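Long-range contact in pullulanase (Klebsiella oxytoca, PDB 2YOC), which hydrolyses the alpha-1,6-glucosidic linkages of pullulan and related branched glucans, as a glycosyl hydrolase exported by a type 2 secretion system: residues Asp981-Asp995 against Pro1057-Ser1069. Numbering follows the deposited sequence.
Sequences DDGMKAGASLDSRLD and PQGEAQGAGLPVS. With CA (calcium ion), chain M; SO4 (sulfate ion), chain V.
Leu-994 and Pro-1057 form an antiparallel non-hydrogen-bonded pair, and just beyond it Gln-1058 N donates to Arg-993 O (2.8 Å). After Gln-1058 the chain swings outward and returns at Gln-1062, until Gly-983 and Gly-1065 lie with CA atoms 4.0 Å apart. Gln-1058 has CG anti to its backbone N (chi1 -163°) and an extended chain, which carries OE1 to the calcium ion at 2.7 Å. Asp-982 OD2 binds the same ion at 2.3 Å. Ser-989 OG and the carbonyl oxygens of Asp-991 and Leu-994 are the other protein ligands. The calcium ties the loop between strands 975-981 and 994-1002 to the chain leaving strand 1050-1057, at one end of the antiparallel sheet of the pullulanase-type C-terminal region. Arg-961 forms a salt bridge with Asp-982 OD1, the oxygen not bound to calcium. Gln-1062 NE2 spans the loop with two nearly straight bonds, to Asp-982 O (2.7 Å) and Gly-987 O (3.0 Å). Both acceptors lie in its amide plane, which fixes the amide's rotation. Asp-981 OD1 takes Leu-1066 N (2.9 Å) and Gly-983 N from opposite faces of its carboxylate; the latter bond makes an Asx turn. Asp-995 OD1 receives Gly-1063 N on its syn side, 21° out of plane.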
# COMPACT_ATOMS: atom_id res chain seq x y z
N ASP B 981 -13.34 24.49 -10.43
CA ASP B 981 -12.69 25.72 -10.84
C ASP B 981 -13.18 26.24 -12.18
O ASP B 981 -13.36 25.47 -13.12
CB ASP B 981 -11.16 25.54 -10.88
CG ASP B 981 -10.38 26.85 -10.81
OD1 ASP B 981 -10.97 27.86 -10.41
OD2 ASP B 981 -9.17 26.85 -11.14
N ASP B 982 -13.36 27.57 -12.27
CA ASP B 982 -13.62 28.30 -13.50
C ASP B 982 -12.63 29.44 -13.56
O ASP B 982 -12.68 30.28 -14.47
CB ASP B 982 -15.07 28.74 -13.66
CG ASP B 982 -15.47 28.96 -15.13
OD1 ASP B 982 -15.01 28.17 -16.01
OD2 ASP B 982 -16.23 29.92 -15.40
N GLY B 983 -11.69 29.44 -12.60
CA GLY B 983 -10.61 30.41 -12.48
C GLY B 983 -9.57 30.32 -13.58
O GLY B 983 -9.46 29.31 -14.28
N MSE B 984 -8.80 31.38 -13.74
CA MSE B 984 -7.73 31.56 -14.71
C MSE B 984 -6.73 30.37 -14.83
O MSE B 984 -6.19 30.13 -15.91
CB MSE B 984 -7.05 32.94 -14.49
CG MSE B 984 -5.67 32.95 -13.89
SE MSE B 984 -5.05 34.73 -13.46
CE MSE B 984 -4.89 34.47 -11.55
N LYS B 985 -6.48 29.65 -13.72
CA LYS B 985 -5.52 28.59 -13.75
C LYS B 985 -6.07 27.35 -14.41
O LYS B 985 -5.27 26.53 -14.86
CB LYS B 985 -4.93 28.34 -12.36
CG LYS B 985 -3.70 29.16 -12.09
CD LYS B 985 -3.47 29.30 -10.61
CE LYS B 985 -2.24 28.56 -10.17
NZ LYS B 985 -1.16 29.49 -9.73
N ALA B 986 -7.42 27.22 -14.48
CA ALA B 986 -8.11 26.09 -15.11
C ALA B 986 -8.05 26.17 -16.63
O ALA B 986 -7.89 25.16 -17.31
CB ALA B 986 -9.56 26.05 -14.65
N GLY B 987 -8.20 27.37 -17.16
CA GLY B 987 -8.23 27.63 -18.58
C GLY B 987 -9.24 28.71 -18.90
O GLY B 987 -9.17 29.83 -18.36
N ALA B 988 -10.22 28.36 -19.74
CA ALA B 988 -11.25 29.28 -20.20
C ALA B 988 -12.39 29.41 -19.21
O ALA B 988 -12.67 28.49 -18.42
CB ALA B 988 -11.78 28.81 -21.55
N SER B 989 -13.07 30.58 -19.25
CA SER B 989 -14.22 30.85 -18.41
C SER B 989 -15.37 30.08 -19.00
O SER B 989 -15.84 30.45 -20.06
CB SER B 989 -14.51 32.35 -18.34
OG SER B 989 -15.89 32.59 -18.17
N LEU B 990 -15.78 28.99 -18.39
CA LEU B 990 -16.91 28.21 -18.90
C LEU B 990 -18.27 28.82 -18.54
O LEU B 990 -19.14 28.84 -19.40
CB LEU B 990 -16.83 26.73 -18.47
CG LEU B 990 -15.64 25.98 -19.00
CD1 LEU B 990 -15.75 24.55 -18.70
CD2 LEU B 990 -15.48 26.17 -20.50
N ASP B 991 -18.44 29.32 -17.31
CA ASP B 991 -19.64 29.98 -16.81
C ASP B 991 -19.32 31.48 -16.74
O ASP B 991 -18.40 31.89 -16.04
CB ASP B 991 -20.04 29.41 -15.43
CG ASP B 991 -21.46 29.69 -14.97
OD1 ASP B 991 -21.90 30.86 -15.09
OD2 ASP B 991 -22.11 28.77 -14.44
N SER B 992 -20.05 32.29 -17.50
CA SER B 992 -19.82 33.75 -17.56
C SER B 992 -20.22 34.45 -16.29
O SER B 992 -19.82 35.59 -16.07
CB SER B 992 -20.60 34.37 -18.72
OG SER B 992 -21.99 34.12 -18.55
N ARG B 993 -21.05 33.79 -15.48
CA ARG B 993 -21.55 34.33 -14.24
C ARG B 993 -20.65 33.92 -13.05
O ARG B 993 -20.46 34.73 -12.14
CB ARG B 993 -23.04 33.93 -14.08
CG ARG B 993 -23.63 33.93 -12.66
CD ARG B 993 -25.08 33.46 -12.64
NE ARG B 993 -25.17 32.01 -12.73
CZ ARG B 993 -25.32 31.21 -11.68
NH1 ARG B 993 -25.41 31.72 -10.46
NH2 ARG B 993 -25.39 29.89 -11.85
N LEU B 994 -20.09 32.67 -13.07
CA LEU B 994 -19.26 32.11 -11.98
C LEU B 994 -17.75 32.04 -12.24
O LEU B 994 -17.31 32.06 -13.39
CB LEU B 994 -19.78 30.73 -11.49
CG LEU B 994 -21.28 30.62 -11.19
CD1 LEU B 994 -21.62 29.25 -10.69
CD2 LEU B 994 -21.75 31.67 -10.19
N ASP B 995 -16.97 31.96 -11.14
CA ASP B 995 -15.52 31.82 -11.09
C ASP B 995 -15.21 30.42 -10.56
O ASP B 995 -14.10 29.93 -10.73
CB ASP B 995 -14.89 32.86 -10.15
CG ASP B 995 -14.09 33.99 -10.80
OD1 ASP B 995 -13.85 33.92 -12.04
OD2 ASP B 995 -13.70 34.94 -10.06
N PRO B 1057 -19.18 34.05 -7.34
CA PRO B 1057 -19.54 34.92 -8.48
C PRO B 1057 -18.34 35.58 -9.13
O PRO B 1057 -17.36 35.92 -8.45
CB PRO B 1057 -20.52 35.93 -7.88
CG PRO B 1057 -20.20 35.94 -6.40
CD PRO B 1057 -19.68 34.58 -6.05
N GLN B 1058 -18.39 35.69 -10.45
CA GLN B 1058 -17.33 36.28 -11.25
C GLN B 1058 -17.48 37.76 -11.26
O GLN B 1058 -18.60 38.28 -11.41
CB GLN B 1058 -17.38 35.73 -12.70
CG GLN B 1058 -16.09 35.97 -13.48
CD GLN B 1058 -16.30 35.86 -14.96
OE1 GLN B 1058 -16.65 34.80 -15.49
NE2 GLN B 1058 -16.06 36.95 -15.66
N GLY B 1059 -16.34 38.43 -11.16
CA GLY B 1059 -16.25 39.87 -11.14
C GLY B 1059 -16.40 40.38 -12.54
O GLY B 1059 -17.04 39.76 -13.42
N GLU B 1060 -15.74 41.44 -12.79
CA GLU B 1060 -15.83 42.04 -14.09
C GLU B 1060 -14.95 41.31 -15.15
O GLU B 1060 -14.94 41.71 -16.31
CB GLU B 1060 -15.57 43.57 -13.94
CG GLU B 1060 -14.47 43.98 -12.94
CD GLU B 1060 -14.74 44.07 -11.43
OE1 GLU B 1060 -15.91 44.18 -11.00
OE2 GLU B 1060 -13.74 44.01 -10.68
N ALA B 1061 -14.24 40.23 -14.73
CA ALA B 1061 -13.28 39.43 -15.46
C ALA B 1061 -12.99 38.12 -14.71
O ALA B 1061 -13.21 38.04 -13.49
CB ALA B 1061 -11.99 40.21 -15.61
N GLN B 1062 -12.52 37.08 -15.44
CA GLN B 1062 -12.18 35.78 -14.86
C GLN B 1062 -11.03 35.96 -13.87
O GLN B 1062 -9.92 36.33 -14.27
CB GLN B 1062 -11.74 34.81 -15.94
CG GLN B 1062 -11.66 33.35 -15.49
CD GLN B 1062 -10.81 32.52 -16.43
OE1 GLN B 1062 -9.96 33.02 -17.19
NE2 GLN B 1062 -10.99 31.21 -16.37
N GLY B 1063 -11.31 35.75 -12.60
CA GLY B 1063 -10.28 35.86 -11.57
C GLY B 1063 -9.72 34.50 -11.28
O GLY B 1063 -9.94 33.58 -12.05
N ALA B 1064 -8.94 34.37 -10.21
CA ALA B 1064 -8.45 33.05 -9.77
C ALA B 1064 -9.63 32.51 -8.98
O ALA B 1064 -10.31 33.28 -8.28
CB ALA B 1064 -7.25 33.21 -8.88
N GLY B 1065 -9.96 31.26 -9.17
CA GLY B 1065 -11.15 30.74 -8.52
C GLY B 1065 -10.82 29.83 -7.37
O GLY B 1065 -10.36 30.29 -6.32
N LEU B 1066 -11.04 28.53 -7.61
CA LEU B 1066 -10.77 27.46 -6.67
C LEU B 1066 -9.78 26.50 -7.33
O LEU B 1066 -10.17 25.38 -7.70
CB LEU B 1066 -12.08 26.77 -6.29
CG LEU B 1066 -13.21 27.66 -5.79
CD1 LEU B 1066 -14.47 26.87 -5.54
CD2 LEU B 1066 -12.80 28.44 -4.54
N PRO B 1067 -8.49 26.92 -7.55
CA PRO B 1067 -7.52 26.04 -8.20
C PRO B 1067 -7.26 24.73 -7.45
O PRO B 1067 -7.21 24.72 -6.20
CB PRO B 1067 -6.28 26.91 -8.29
CG PRO B 1067 -6.40 27.83 -7.21
CD PRO B 1067 -7.84 28.19 -7.18
N VAL B 1068 -7.14 23.63 -8.23
CA VAL B 1068 -6.86 22.28 -7.75
C VAL B 1068 -5.43 22.22 -7.19
O VAL B 1068 -4.60 23.08 -7.53
CB VAL B 1068 -7.08 21.26 -8.86
CG1 VAL B 1068 -8.51 21.31 -9.36
CG2 VAL B 1068 -6.10 21.44 -10.01
N SER B 1069 -5.15 21.21 -6.33
CA SER B 1069 -3.88 20.95 -5.63
C SER B 1069 -2.75 20.78 -6.61
O SER B 1069 -1.62 21.26 -6.39
CB SER B 1069 -3.97 19.67 -4.79
OG SER B 1069 -5.11 19.58 -3.95
CA CA M . -15.88 32.17 -15.37
S SO4 V . -9.19 25.40 -22.29
O1 SO4 V . -9.59 26.26 -23.40
O2 SO4 V . -7.78 25.71 -21.97
O3 SO4 V . -10.07 25.64 -21.12
O4 SO4 V . -9.33 23.97 -22.67